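Local coordinates for protein beta-galactosidase (Bacillus circulans subsp. alkalophilus, PDB 3TTY) that hydrolyses terminal beta-D-galactosyl residues from beta-galactosides, holding the galactose in a pocket of a TIM-barrel domain, at residues T287-N292 against Q333-H337; F303-T309 against A339-F345; S395-V401 against I439-I444; Y435-Q440 against V617-E621. One frame throughout, in Å; residues are numbered along the deposited sequence.

Contact 1 of 4, residues T287-N292 against Q333-H337; sequences TAMAHN and QAVAH
Gln333 OE1 is approached by two groups: a water that probably donates to it while lying 2.8 Å from His291 NE2, and the hydroxyl Thr287 OG1, which gives it a weak hydrogen bond at 3.1 Å. The Gln333 chain runs extended, with CG anti to the backbone N (chi1 -165°), which carries the amide across to the 287-292 helix, where it crosses Thr287 at about a right angle. The other end of this amide, NE2, is tied to Glu618 and to Phe284 O, so both polar ends are engaged. One face of the His291 imidazole rests on Ala334, whose CA sits 3.6 Å from the ring centroid, only 7° off the normal, a CH-pi contact, and Ala334 CB comes to 3.3 Å from CE1. The bridging water lies at the edge of that ring, in its plane, while ND1 bonds Trp274, so both ring nitrogens have partners that fix its rotation. His337 follows alongside, its CB 3.5 Å from His291 CB, its NE2 3.5 Å from Ala288 CB, and Ala288 O over one face of its ring; NE2 is bonded to Glu618. The contact thus packs two outer helices of the TIM barrel, 284-296 and 326-336, side by side, with helix 423-435 and strands 617-624 and 627-634 laid against them from the later domains.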
loop_
_atom_site.group_PDB
_atom_site.type_symbol
_atom_site.label_atom_id
_atom_site.label_comp_id
_atom_site.label_asym_id
_atom_site.label_seq_id
_atom_site.Cartn_x
_atom_site.Cartn_y
_atom_site.Cartn_z
ATOM N N THR A 287 25.462 -1.484 -11.444
ATOM C CA THR A 287 26.411 -0.903 -10.499
ATOM C C THR A 287 27.639 -0.347 -11.242
ATOM O O THR A 287 28.224 0.648 -10.824
ATOM C CB THR A 287 26.732 -1.796 -9.236
ATOM O OG1 THR A 287 28.138 -2.089 -9.153
ATOM C CG2 THR A 287 25.930 -3.056 -9.217
ATOM N N ALA A 288 27.985 -0.939 -12.379
ATOM C CA ALA A 288 29.033 -0.364 -13.224
ATOM C C ALA A 288 28.614 1.023 -13.749
ATOM O O ALA A 288 29.402 1.980 -13.756
ATOM C CB ALA A 288 29.357 -1.303 -14.390
ATOM N N MET A 289 27.365 1.130 -14.190
ATOM C CA MET A 289 26.837 2.406 -14.655
ATOM C C MET A 289 26.875 3.466 -13.542
ATOM O O MET A 289 27.139 4.643 -13.808
ATOM C CB MET A 289 25.413 2.240 -15.216
ATOM C CG MET A 289 24.919 3.458 -15.995
ATOM S SD MET A 289 23.238 3.306 -16.619
ATOM C CE MET A 289 22.340 2.948 -15.109
ATOM N N ALA A 290 26.635 3.048 -12.301
ATOM C CA ALA A 290 26.712 3.975 -11.164
ATOM C C ALA A 290 28.141 4.473 -10.848
ATOM O O ALA A 290 28.350 5.670 -10.628
ATOM C CB ALA A 290 26.041 3.374 -9.913
ATOM N N HIS A 291 29.118 3.567 -10.818
ATOM C CA HIS A 291 30.501 3.986 -10.631
ATOM C C HIS A 291 30.839 4.938 -11.767
ATOM O O HIS A 291 31.471 5.982 -11.568
ATOM C CB HIS A 291 31.474 2.803 -10.707
ATOM C CG HIS A 291 31.350 1.808 -9.592
ATOM N ND1 HIS A 291 31.563 2.130 -8.271
ATOM C CD2 HIS A 291 31.091 0.476 -9.616
ATOM C CE1 HIS A 291 31.412 1.049 -7.525
ATOM N NE2 HIS A 291 31.127 0.033 -8.320
ATOM N N ASN A 292 30.434 4.541 -12.971
ATOM C CA ASN A 292 30.677 5.327 -14.171
ATOM C C ASN A 292 30.153 6.749 -14.009
ATOM O O ASN A 292 30.875 7.717 -14.231
ATOM C CB ASN A 292 30.015 4.658 -15.373
ATOM C CG ASN A 292 30.642 5.067 -16.694
ATOM O OD1 ASN A 292 30.901 6.253 -16.943
ATOM N ND2 ASN A 292 30.889 4.084 -17.550
ATOM N N GLN A 333 35.694 -3.774 -9.437
ATOM C CA GLN A 333 34.753 -3.186 -10.373
ATOM C C GLN A 333 34.719 -1.669 -10.171
ATOM O O GLN A 333 34.713 -0.915 -11.140
ATOM C CB GLN A 333 33.351 -3.789 -10.255
ATOM C CG GLN A 333 32.457 -3.451 -11.456
ATOM C CD GLN A 333 31.014 -3.860 -11.243
ATOM O OE1 GLN A 333 30.503 -3.810 -10.120
ATOM N NE2 GLN A 333 30.348 -4.273 -12.323
ATOM N N ALA A 334 34.708 -1.229 -8.917
ATOM C CA ALA A 334 34.761 0.194 -8.624
ATOM C C ALA A 334 36.044 0.807 -9.179
ATOM O O ALA A 334 36.010 1.824 -9.882
ATOM C CB ALA A 334 34.649 0.440 -7.147
ATOM N N VAL A 335 37.177 0.180 -8.880
ATOM C CA VAL A 335 38.455 0.704 -9.338
ATOM C C VAL A 335 38.477 0.816 -10.862
ATOM O O VAL A 335 38.947 1.811 -11.418
ATOM C CB VAL A 335 39.628 -0.178 -8.865
ATOM C CG1 VAL A 335 40.954 0.374 -9.395
ATOM C CG2 VAL A 335 39.631 -0.275 -7.339
ATOM N N ALA A 336 37.950 -0.213 -11.521
ATOM C CA ALA A 336 37.869 -0.281 -12.975
ATOM C C ALA A 336 37.144 0.933 -13.563
ATOM O O ALA A 336 37.392 1.323 -14.705
ATOM C CB ALA A 336 37.150 -1.558 -13.386
ATOM N N HIS A 337 36.239 1.524 -12.787
ATOM C CA HIS A 337 35.448 2.636 -13.295
ATOM C C HIS A 337 35.869 4.000 -12.783
ATOM O O HIS A 337 35.216 4.994 -13.074
ATOM C CB HIS A 337 33.954 2.383 -13.110
ATOM C CG HIS A 337 33.452 1.238 -13.931
ATOM N ND1 HIS A 337 33.262 1.329 -15.293
ATOM C CD2 HIS A 337 33.152 -0.038 -13.594
ATOM C CE1 HIS A 337 32.842 0.167 -15.756
ATOM N NE2 HIS A 337 32.763 -0.679 -14.745
HETATM O O HOH W 1 31.282 -2.685 -7.905
#

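Contact 2 of 4, residues F303-T309 against A339-F345; sequences FMLMEQT and ADTVMFF. With GLA (alpha-D-galactopyranose), chain H.
Strands 303-307 and 341-344 run parallel, 6° apart at a closest axis approach of 4.7 Å, but their bonding is uneven: Asp340 N meets Phe303 O at 2.8 Å and 165°, whereas Met343 N reaches Leu305 O only weakly. Thr341 OG1 adds a bond to that same Leu305 O at 3.0 Å, approaching from above the carbonyl plane. Its chi1 of 71° sets the hydroxyl between its own backbone N and carbonyl carbon, turned toward the neighbouring strand. On the helix side, the Phe303 ring lies against Ala339, with Ala339 N over one face near the rim and Ala339 CB 3.4 Å from CE1. These are the seventh and eighth strands of the closed TIM barrel, joined through helix 326-336 as a beta-alpha-beta crossover. Met304, Met306 and Met343 gather on the barrel interior, Met343 CE lying 3.9 Å from Met306 SD as the two chains run side by side. Beyond the strands, Phe345 N bonds Gln308 O, while the Gln308 amide, tied to Ser331, comes obliquely to the Phe344 ring. At this C-terminal end Glu307 and Phe345 point the same way into the galactose pocket: Glu307 OE2 accepts from galactose O2 at 2.8 Å, OE1 bonds Tyr277 and lies too close to galactose O1 for that distance to be trusted, and galactose C4 sits over the centre of the Phe345 ring, 3.8 Å above its plane.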
loop_
_atom_site.group_PDB
_atom_site.type_symbol
_atom_site.label_atom_id
_atom_site.label_comp_id
_atom_site.label_asym_id
_atom_site.label_seq_id
_atom_site.Cartn_x
_atom_site.Cartn_y
_atom_site.Cartn_z
ATOM N N PHE A 303 37.330 8.928 -8.477
ATOM C CA PHE A 303 36.583 9.226 -7.256
ATOM C C PHE A 303 36.983 8.312 -6.093
ATOM O O PHE A 303 37.751 7.370 -6.267
ATOM C CB PHE A 303 35.093 9.062 -7.529
ATOM C CG PHE A 303 34.739 7.700 -8.034
ATOM C CD1 PHE A 303 34.471 6.671 -7.148
ATOM C CD2 PHE A 303 34.719 7.438 -9.395
ATOM C CE1 PHE A 303 34.165 5.407 -7.611
ATOM C CE2 PHE A 303 34.425 6.177 -9.865
ATOM C CZ PHE A 303 34.136 5.163 -8.975
ATOM N N MET A 304 36.449 8.599 -4.911
ATOM C CA MET A 304 36.568 7.697 -3.770
ATOM C C MET A 304 35.365 6.768 -3.720
ATOM O O MET A 304 34.229 7.215 -3.865
ATOM C CB MET A 304 36.626 8.479 -2.449
ATOM C CG MET A 304 37.761 9.476 -2.332
ATOM S SD MET A 304 37.724 10.406 -0.784
ATOM C CE MET A 304 37.937 9.104 0.447
ATOM N N LEU A 305 35.616 5.474 -3.533
ATOM C CA LEU A 305 34.600 4.566 -3.023
ATOM C C LEU A 305 34.722 4.804 -1.527
ATOM O O LEU A 305 35.717 4.396 -0.901
ATOM C CB LEU A 305 34.954 3.110 -3.340
ATOM C CG LEU A 305 33.909 2.007 -3.568
ATOM C CD1 LEU A 305 34.283 0.702 -2.835
ATOM C CD2 LEU A 305 32.494 2.439 -3.234
ATOM N N MET A 306 33.753 5.513 -0.959
ATOM C CA MET A 306 33.802 5.824 0.464
ATOM C C MET A 306 33.261 4.645 1.253
ATOM O O MET A 306 33.754 4.347 2.335
ATOM C CB MET A 306 33.009 7.098 0.778
ATOM C CG MET A 306 33.046 7.539 2.239
ATOM S SD MET A 306 34.642 8.194 2.759
ATOM C CE MET A 306 34.784 9.655 1.718
ATOM N N GLU A 307 32.248 3.975 0.710
ATOM C CA GLU A 307 31.691 2.799 1.377
ATOM C C GLU A 307 31.214 1.689 0.448
ATOM O O GLU A 307 30.929 1.898 -0.737
ATOM C CB GLU A 307 30.510 3.163 2.278
ATOM C CG GLU A 307 30.695 4.330 3.210
ATOM C CD GLU A 307 29.367 4.718 3.819
ATOM O OE1 GLU A 307 28.522 3.810 3.939
ATOM O OE2 GLU A 307 29.154 5.908 4.163
ATOM N N GLN A 308 31.103 0.514 1.052
ATOM C CA GLN A 308 30.507 -0.687 0.494
ATOM C C GLN A 308 30.566 -1.619 1.700
ATOM O O GLN A 308 31.378 -1.406 2.606
ATOM C CB GLN A 308 31.347 -1.260 -0.661
ATOM C CG GLN A 308 32.742 -1.746 -0.245
ATOM C CD GLN A 308 33.543 -2.377 -1.389
ATOM O OE1 GLN A 308 33.040 -2.577 -2.487
ATOM N NE2 GLN A 308 34.797 -2.689 -1.119
ATOM N N THR A 309 29.723 -2.637 1.758
ATOM C CA THR A 309 29.852 -3.561 2.877
ATOM C C THR A 309 30.913 -4.626 2.572
ATOM O O THR A 309 31.073 -5.035 1.418
ATOM C CB THR A 309 28.515 -4.216 3.250
ATOM O OG1 THR A 309 28.754 -5.254 4.203
ATOM C CG2 THR A 309 27.844 -4.803 2.028
ATOM N N ALA A 339 37.536 4.513 -9.420
ATOM C CA ALA A 339 37.762 4.610 -7.977
ATOM C C ALA A 339 39.244 4.492 -7.627
ATOM O O ALA A 339 39.917 3.571 -8.073
ATOM C CB ALA A 339 36.947 3.546 -7.235
ATOM N N ASP A 340 39.747 5.428 -6.831
ATOM C CA ASP A 340 41.141 5.403 -6.393
ATOM C C ASP A 340 41.248 5.118 -4.899
ATOM O O ASP A 340 42.295 5.320 -4.283
ATOM C CB ASP A 340 41.859 6.711 -6.746
ATOM C CG ASP A 340 42.426 6.705 -8.159
ATOM O OD1 ASP A 340 42.196 5.710 -8.877
ATOM O OD2 ASP A 340 43.091 7.695 -8.547
ATOM N N THR A 341 40.142 4.670 -4.322
ATOM C CA THR A 341 40.142 4.141 -2.971
ATOM C C THR A 341 39.154 2.987 -2.938
ATOM O O THR A 341 38.215 2.944 -3.741
ATOM C CB THR A 341 39.690 5.191 -1.926
ATOM O OG1 THR A 341 38.289 5.424 -2.066
ATOM C CG2 THR A 341 40.426 6.495 -2.094
ATOM N N VAL A 342 39.367 2.038 -2.037
ATOM C CA VAL A 342 38.286 1.129 -1.667
ATOM C C VAL A 342 38.104 1.093 -0.152
ATOM O O VAL A 342 38.971 0.637 0.598
ATOM C CB VAL A 342 38.376 -0.295 -2.320
ATOM C CG1 VAL A 342 39.404 -0.339 -3.435
ATOM C CG2 VAL A 342 38.612 -1.356 -1.292
ATOM N N MET A 343 36.967 1.612 0.290
ATOM C CA MET A 343 36.705 1.774 1.705
ATOM C C MET A 343 35.334 1.212 2.069
ATOM O O MET A 343 34.435 1.138 1.223
ATOM C CB MET A 343 36.857 3.239 2.082
ATOM C CG MET A 343 38.257 3.739 1.795
ATOM S SD MET A 343 38.468 5.523 1.674
ATOM C CE MET A 343 37.922 6.102 3.286
ATOM N N PHE A 344 35.198 0.793 3.323
ATOM C CA PHE A 344 34.028 0.055 3.788
ATOM C C PHE A 344 33.194 0.861 4.765
ATOM O O PHE A 344 33.710 1.735 5.478
ATOM C CB PHE A 344 34.464 -1.205 4.576
ATOM C CG PHE A 344 35.215 -2.227 3.765
ATOM C CD1 PHE A 344 34.559 -2.992 2.803
ATOM C CD2 PHE A 344 36.570 -2.450 3.993
ATOM C CE1 PHE A 344 35.238 -3.941 2.056
ATOM C CE2 PHE A 344 37.269 -3.402 3.251
ATOM C CZ PHE A 344 36.599 -4.150 2.279
ATOM N N PHE A 345 31.907 0.530 4.834
ATOM C CA PHE A 345 31.212 0.621 6.109
ATOM C C PHE A 345 31.025 -0.818 6.597
ATOM O O PHE A 345 30.516 -1.647 5.844
ATOM C CB PHE A 345 29.847 1.306 5.992
ATOM C CG PHE A 345 29.171 1.518 7.324
ATOM C CD1 PHE A 345 29.357 2.700 8.034
ATOM C CD2 PHE A 345 28.386 0.525 7.886
ATOM C CE1 PHE A 345 28.758 2.899 9.275
ATOM C CE2 PHE A 345 27.778 0.710 9.130
ATOM C CZ PHE A 345 27.966 1.900 9.823
HETATM C C1 GLA H . 25.204 4.585 4.172
HETATM C C2 GLA H . 25.730 5.443 5.350
HETATM C C3 GLA H . 26.544 4.627 6.370
HETATM C C4 GLA H . 25.744 3.378 6.708
HETATM C C5 GLA H . 25.390 2.633 5.418
HETATM C C6 GLA H . 24.653 1.340 5.791
HETATM O O1 GLA H . 26.201 4.137 3.237
HETATM O O2 GLA H . 26.533 6.507 4.866
HETATM O O3 GLA H . 26.776 5.363 7.584
HETATM O O4 GLA H . 24.552 3.823 7.342
HETATM O O5 GLA H . 24.502 3.441 4.638
HETATM O O6 GLA H . 24.646 0.438 4.676
#

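Contact 3 of 4, residues S395-V401 against I439-I444; sequences SEAKVAV and IQTDMI
Val401 and Met443 meet at the tight end of this contact, where CG1 of Val401 presses to 3.3 Å from SD of Met443, a chain bent at chi2 and chi3 that folds its sulfur back toward the neighbouring strand. Parallel strands 399-401 and 441-444 share regular backbone bonds here: Asp442 N to Val399 O, Val401 N to Asp442 O and Ile444 N to Val401 O, three bonds of 2.9 to 3.0 Å. Ile444 CD1 packs 3.7 Å from Ala400 CB, Val399 runs side by side with Thr441, and Val399 CG2 also touches Ile439 CG2. Strand 441-444 is the edge of the mixed sheet within the chain, with helix 423-435 lying against the face that carries Val399, Thr441 and Met443. Toward Glu396 and Lys398, which are exposed, the strands part and a water takes over, accepting from Lys398 N and donating to Gln440 O. Farther along this end, Ser395 OG, anti to its own backbone N (chi1 166°), donates to the syn lone pair of Asp442 OD1 at 2.7 Å. Ser395 OG in turn accepts from Gln440 NE2 almost in line, 177°, in the Gln440 amide plane, and from Ala397 N in an ST turn; Gln440 OE1 accepts from Glu621 N. With Arg295 in a salt bridge to OD1 and Tyr453 bonded to OD2, the buried Asp442 carboxylate is well compensated and probably stays ionised.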
loop_
_atom_site.group_PDB
_atom_site.type_symbol
_atom_site.label_atom_id
_atom_site.label_comp_id
_atom_site.label_asym_id
_atom_site.label_seq_id
_atom_site.Cartn_x
_atom_site.Cartn_y
_atom_site.Cartn_z
ATOM N N SER A 395 39.452 7.279 -18.177
ATOM C CA SER A 395 38.747 6.689 -19.311
ATOM C C SER A 395 39.081 7.425 -20.599
ATOM O O SER A 395 39.211 8.652 -20.603
ATOM C CB SER A 395 37.229 6.738 -19.099
ATOM O OG SER A 395 36.554 6.460 -20.319
ATOM N N GLU A 396 39.212 6.674 -21.689
ATOM C CA GLU A 396 39.363 7.262 -23.020
ATOM C C GLU A 396 38.231 6.815 -23.935
ATOM O O GLU A 396 38.412 6.631 -25.138
ATOM C CB GLU A 396 40.755 6.962 -23.606
ATOM C CG GLU A 396 41.827 7.857 -22.964
ATOM C CD GLU A 396 43.229 7.647 -23.505
ATOM O OE1 GLU A 396 43.417 6.812 -24.422
ATOM O OE2 GLU A 396 44.149 8.329 -22.997
ATOM N N ALA A 397 37.056 6.658 -23.333
ATOM C CA ALA A 397 35.833 6.310 -24.042
ATOM C C ALA A 397 35.631 7.168 -25.278
ATOM O O ALA A 397 35.971 8.357 -25.279
ATOM C CB ALA A 397 34.629 6.445 -23.119
ATOM N N LYS A 398 35.082 6.549 -26.324
ATOM C CA LYS A 398 34.688 7.250 -27.545
ATOM C C LYS A 398 33.178 7.264 -27.613
ATOM O O LYS A 398 32.597 7.852 -28.520
ATOM C CB LYS A 398 35.227 6.552 -28.804
ATOM C CG LYS A 398 36.736 6.471 -28.908
ATOM C CD LYS A 398 37.383 7.830 -28.822
ATOM C CE LYS A 398 38.898 7.703 -28.952
ATOM N NZ LYS A 398 39.299 6.961 -30.198
ATOM N N VAL A 399 32.543 6.592 -26.660
ATOM C CA VAL A 399 31.092 6.560 -26.605
ATOM C C VAL A 399 30.623 7.165 -25.277
ATOM O O VAL A 399 31.156 6.831 -24.216
ATOM C CB VAL A 399 30.569 5.112 -26.756
ATOM C CG1 VAL A 399 29.049 5.061 -26.638
ATOM C CG2 VAL A 399 31.045 4.506 -28.077
ATOM N N ALA A 400 29.635 8.059 -25.337
ATOM C CA ALA A 400 29.086 8.691 -24.136
ATOM C C ALA A 400 27.584 8.467 -24.030
ATOM O O ALA A 400 26.889 8.397 -25.045
ATOM C CB ALA A 400 29.388 10.165 -24.120
ATOM N N VAL A 401 27.094 8.348 -22.800
ATOM C CA VAL A 401 25.663 8.293 -22.543
ATOM C C VAL A 401 25.254 9.294 -21.457
ATOM O O VAL A 401 25.820 9.336 -20.354
ATOM C CB VAL A 401 25.166 6.867 -22.226
ATOM C CG1 VAL A 401 26.234 6.084 -21.521
ATOM C CG2 VAL A 401 23.872 6.916 -21.427
ATOM N N ILE A 439 32.427 -2.112 -24.853
ATOM C CA ILE A 439 32.685 -0.826 -25.487
ATOM C C ILE A 439 32.886 0.166 -24.367
ATOM O O ILE A 439 31.992 0.368 -23.549
ATOM C CB ILE A 439 31.500 -0.345 -26.362
ATOM C CG1 ILE A 439 31.080 -1.410 -27.386
ATOM C CG2 ILE A 439 31.854 0.964 -27.057
ATOM C CD1 ILE A 439 31.969 -1.466 -28.605
ATOM N N GLN A 440 34.063 0.772 -24.316
ATOM C CA GLN A 440 34.376 1.730 -23.270
ATOM C C GLN A 440 33.436 2.925 -23.381
ATOM O O GLN A 440 33.309 3.529 -24.446
ATOM C CB GLN A 440 35.824 2.181 -23.394
ATOM C CG GLN A 440 36.260 3.162 -22.321
ATOM C CD GLN A 440 36.365 2.524 -20.939
ATOM O OE1 GLN A 440 36.353 1.290 -20.798
ATOM N NE2 GLN A 440 36.461 3.368 -19.909
ATOM N N THR A 441 32.773 3.262 -22.281
ATOM C CA THR A 441 31.745 4.292 -22.306
ATOM C C THR A 441 31.806 5.184 -21.067
ATOM O O THR A 441 32.150 4.729 -19.972
ATOM C CB THR A 441 30.350 3.654 -22.364
ATOM O OG1 THR A 441 30.172 2.857 -21.194
ATOM C CG2 THR A 441 30.218 2.747 -23.557
ATOM N N ASP A 442 31.487 6.459 -21.251
ATOM C CA ASP A 442 31.365 7.403 -20.144
ATOM C C ASP A 442 29.923 7.838 -19.983
ATOM O O ASP A 442 29.270 8.201 -20.965
ATOM C CB ASP A 442 32.158 8.676 -20.419
ATOM C CG ASP A 442 33.631 8.447 -20.451
ATOM O OD1 ASP A 442 34.085 7.428 -19.884
ATOM O OD2 ASP A 442 34.329 9.307 -21.028
ATOM N N MET A 443 29.446 7.834 -18.741
ATOM C CA MET A 443 28.210 8.520 -18.397
ATOM C C MET A 443 28.550 10.000 -18.278
ATOM O O MET A 443 29.529 10.359 -17.622
ATOM C CB MET A 443 27.656 7.993 -17.074
ATOM C CG MET A 443 27.251 6.529 -17.110
ATOM S SD MET A 443 25.904 6.230 -18.260
ATOM C CE MET A 443 24.755 7.505 -17.741
ATOM N N ILE A 444 27.767 10.859 -18.924
ATOM C CA ILE A 444 28.096 12.284 -18.943
ATOM C C ILE A 444 26.885 13.171 -18.696
ATOM O O ILE A 444 25.750 12.737 -18.860
ATOM C CB ILE A 444 28.733 12.706 -20.287
ATOM C CG1 ILE A 444 27.740 12.512 -21.442
ATOM C CG2 ILE A 444 30.031 11.938 -20.536
ATOM C CD1 ILE A 444 28.109 13.299 -22.700
HETATM O O HOH W 2 34.830 3.883 -26.605
#

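Contact 4 of 4, residues Y435-Q440 against V617-E621; sequences YKQNIQ and VEVAE
A Schellman motif ends helix 423-435, and Asn438, its C-prime residue with positive phi, turns its side chain to strand 617-624, the outermost strand of the C-terminal antiparallel sheet. Its OD1 accepts from Val619 N at 3.1 Å, the donor standing well above the amide carbonyl plane. CG of Asn438 lies 3.6 Å from Val619 CB as the two side chains cross obliquely, and ND2 is held by Leu611 O and Thr613 OG1, so the amide is fixed at both ends. Two residues on, Gln440 OE1 takes Glu621 N at 3.0 Å, again from above its carbonyl plane; the bend at chi2 (70°) turns this amide toward the strand. Val619 O, lying between these two grips, receives two waters: one probably shared with Tyr435 O, the other donating weakly to Gln440 OE1. At the start of the turn, Tyr435 crosses Glu618 at about a right angle, ring and carboxylate planes 55° apart, its CE1 3.3 Å from Glu618 CD. The Tyr435 OH bond to Glu618 OE1 is weak at 3.3 Å. The extended Glu618 chain, with CG anti to the backbone N (chi1 171°), carries its carboxylate on to firmer partners: OE1 also bonds Gln333 and His635, and OE2 bonds His337. Side-chain amides and waters thus take the place of a neighbouring strand along this edge, while the several donors round Glu618 probably stabilise its negative charge at the meeting of three domains.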
loop_
_atom_site.group_PDB
_atom_site.type_symbol
_atom_site.label_atom_id
_atom_site.label_comp_id
_atom_site.label_asym_id
_atom_site.label_seq_id
_atom_site.Cartn_x
_atom_site.Cartn_y
_atom_site.Cartn_z
ATOM N N TYR A 435 27.933 -2.240 -22.372
ATOM C CA TYR A 435 28.595 -3.072 -21.375
ATOM C C TYR A 435 28.844 -4.473 -21.928
ATOM O O TYR A 435 29.951 -4.986 -21.836
ATOM C CB TYR A 435 27.729 -3.111 -20.110
ATOM C CG TYR A 435 28.118 -4.072 -19.010
ATOM C CD1 TYR A 435 28.882 -3.648 -17.929
ATOM C CD2 TYR A 435 27.654 -5.382 -19.008
ATOM C CE1 TYR A 435 29.218 -4.516 -16.893
ATOM C CE2 TYR A 435 27.986 -6.268 -17.983
ATOM C CZ TYR A 435 28.767 -5.821 -16.926
ATOM O OH TYR A 435 29.094 -6.676 -15.900
ATOM N N LYS A 436 27.818 -5.073 -22.521
ATOM C CA LYS A 436 27.911 -6.447 -23.005
ATOM C C LYS A 436 28.919 -6.646 -24.129
ATOM O O LYS A 436 29.277 -7.778 -24.451
ATOM C CB LYS A 436 26.546 -6.942 -23.463
ATOM C CG LYS A 436 25.587 -7.232 -22.335
ATOM C CD LYS A 436 24.197 -7.525 -22.889
ATOM C CE LYS A 436 23.222 -7.849 -21.766
ATOM N NZ LYS A 436 21.801 -7.862 -22.241
ATOM N N GLN A 437 29.369 -5.551 -24.728
ATOM C CA GLN A 437 30.293 -5.638 -25.843
ATOM C C GLN A 437 31.643 -5.060 -25.460
ATOM O O GLN A 437 32.535 -4.950 -26.296
ATOM C CB GLN A 437 29.721 -4.946 -27.092
ATOM C CG GLN A 437 28.376 -5.531 -27.520
ATOM C CD GLN A 437 27.759 -4.815 -28.717
ATOM O OE1 GLN A 437 28.463 -4.190 -29.510
ATOM N NE2 GLN A 437 26.440 -4.908 -28.850
ATOM N N ASN A 438 31.793 -4.716 -24.184
ATOM C CA ASN A 438 33.044 -4.156 -23.690
ATOM C C ASN A 438 33.431 -2.889 -24.464
ATOM O O ASN A 438 34.611 -2.626 -24.714
ATOM C CB ASN A 438 34.173 -5.200 -23.738
ATOM C CG ASN A 438 33.836 -6.472 -22.957
ATOM O OD1 ASN A 438 33.228 -6.422 -21.884
ATOM N ND2 ASN A 438 34.225 -7.618 -23.500
ATOM N N ILE A 439 32.427 -2.112 -24.853
ATOM C CA ILE A 439 32.685 -0.826 -25.487
ATOM C C ILE A 439 32.886 0.166 -24.367
ATOM O O ILE A 439 31.992 0.368 -23.549
ATOM C CB ILE A 439 31.500 -0.345 -26.362
ATOM C CG1 ILE A 439 31.080 -1.410 -27.386
ATOM C CG2 ILE A 439 31.854 0.964 -27.057
ATOM C CD1 ILE A 439 31.969 -1.466 -28.605
ATOM N N GLN A 440 34.063 0.772 -24.316
ATOM C CA GLN A 440 34.376 1.730 -23.270
ATOM C C GLN A 440 33.436 2.925 -23.381
ATOM O O GLN A 440 33.309 3.529 -24.446
ATOM C CB GLN A 440 35.824 2.181 -23.394
ATOM C CG GLN A 440 36.260 3.162 -22.321
ATOM C CD GLN A 440 36.365 2.524 -20.939
ATOM O OE1 GLN A 440 36.353 1.290 -20.798
ATOM N NE2 GLN A 440 36.461 3.368 -19.909
ATOM N N VAL A 617 31.539 -11.538 -18.412
ATOM C CA VAL A 617 32.928 -11.187 -18.188
ATOM C C VAL A 617 33.107 -9.739 -18.608
ATOM O O VAL A 617 33.232 -9.423 -19.791
ATOM C CB VAL A 617 33.900 -12.097 -18.966
ATOM C CG1 VAL A 617 35.342 -11.591 -18.822
ATOM C CG2 VAL A 617 33.767 -13.537 -18.486
ATOM N N GLU A 618 33.107 -8.858 -17.625
ATOM C CA GLU A 618 33.147 -7.438 -17.893
ATOM C C GLU A 618 34.566 -6.960 -18.161
ATOM O O GLU A 618 35.507 -7.320 -17.448
ATOM C CB GLU A 618 32.543 -6.679 -16.717
ATOM C CG GLU A 618 32.720 -5.178 -16.788
ATOM C CD GLU A 618 32.225 -4.499 -15.534
ATOM O OE1 GLU A 618 31.766 -5.213 -14.617
ATOM O OE2 GLU A 618 32.313 -3.259 -15.460
ATOM N N VAL A 619 34.723 -6.152 -19.201
ATOM C CA VAL A 619 36.004 -5.521 -19.441
ATOM C C VAL A 619 35.881 -3.998 -19.495
ATOM O O VAL A 619 35.025 -3.462 -20.195
ATOM C CB VAL A 619 36.652 -6.039 -20.731
ATOM C CG1 VAL A 619 38.049 -5.458 -20.878
ATOM C CG2 VAL A 619 36.692 -7.561 -20.726
ATOM N N ALA A 620 36.744 -3.308 -18.759
ATOM C CA ALA A 620 36.746 -1.856 -18.766
ATOM C C ALA A 620 38.176 -1.353 -18.717
ATOM O O ALA A 620 39.072 -2.055 -18.255
ATOM C CB ALA A 620 35.942 -1.314 -17.593
ATOM N N GLU A 621 38.392 -0.126 -19.178
ATOM C CA GLU A 621 39.742 0.367 -19.359
ATOM C C GLU A 621 39.992 1.682 -18.644
ATOM O O GLU A 621 39.168 2.592 -18.692
ATOM C CB GLU A 621 40.050 0.539 -20.856
ATOM C CG GLU A 621 41.470 1.058 -21.132
ATOM C CD GLU A 621 41.657 1.567 -22.563
ATOM O OE1 GLU A 621 40.861 2.429 -22.995
ATOM O OE2 GLU A 621 42.591 1.100 -23.259
HETATM O O HOH W 3 32.132 -3.907 -20.024
HETATM O O HOH W 4 33.925 -0.934 -21.197
#

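Overall arrangement
Contact 2 lies in the barrel wall and reaches the galactose pocket; contact 1 packs the helices just outside it, and the two touch through helix 326-336, where Ala334 O probably bonds Ala339 N. Both are fully buried, but contact 2 is largely backbone and apolar, contact 1 mixed with polar side chains. Contacts 3 and 4 share Ile439 and Gln440 and reach the surface in part, contact 3 with exposed residues: the former extends a sheet by regular backbone bonds, the latter joins domains through side-chain amides and water. Contact 1 is their common neighbour, Asn292 meeting strand 441-444 and Gln333 and His337 meeting Glu618, whereas contact 2 touches neither.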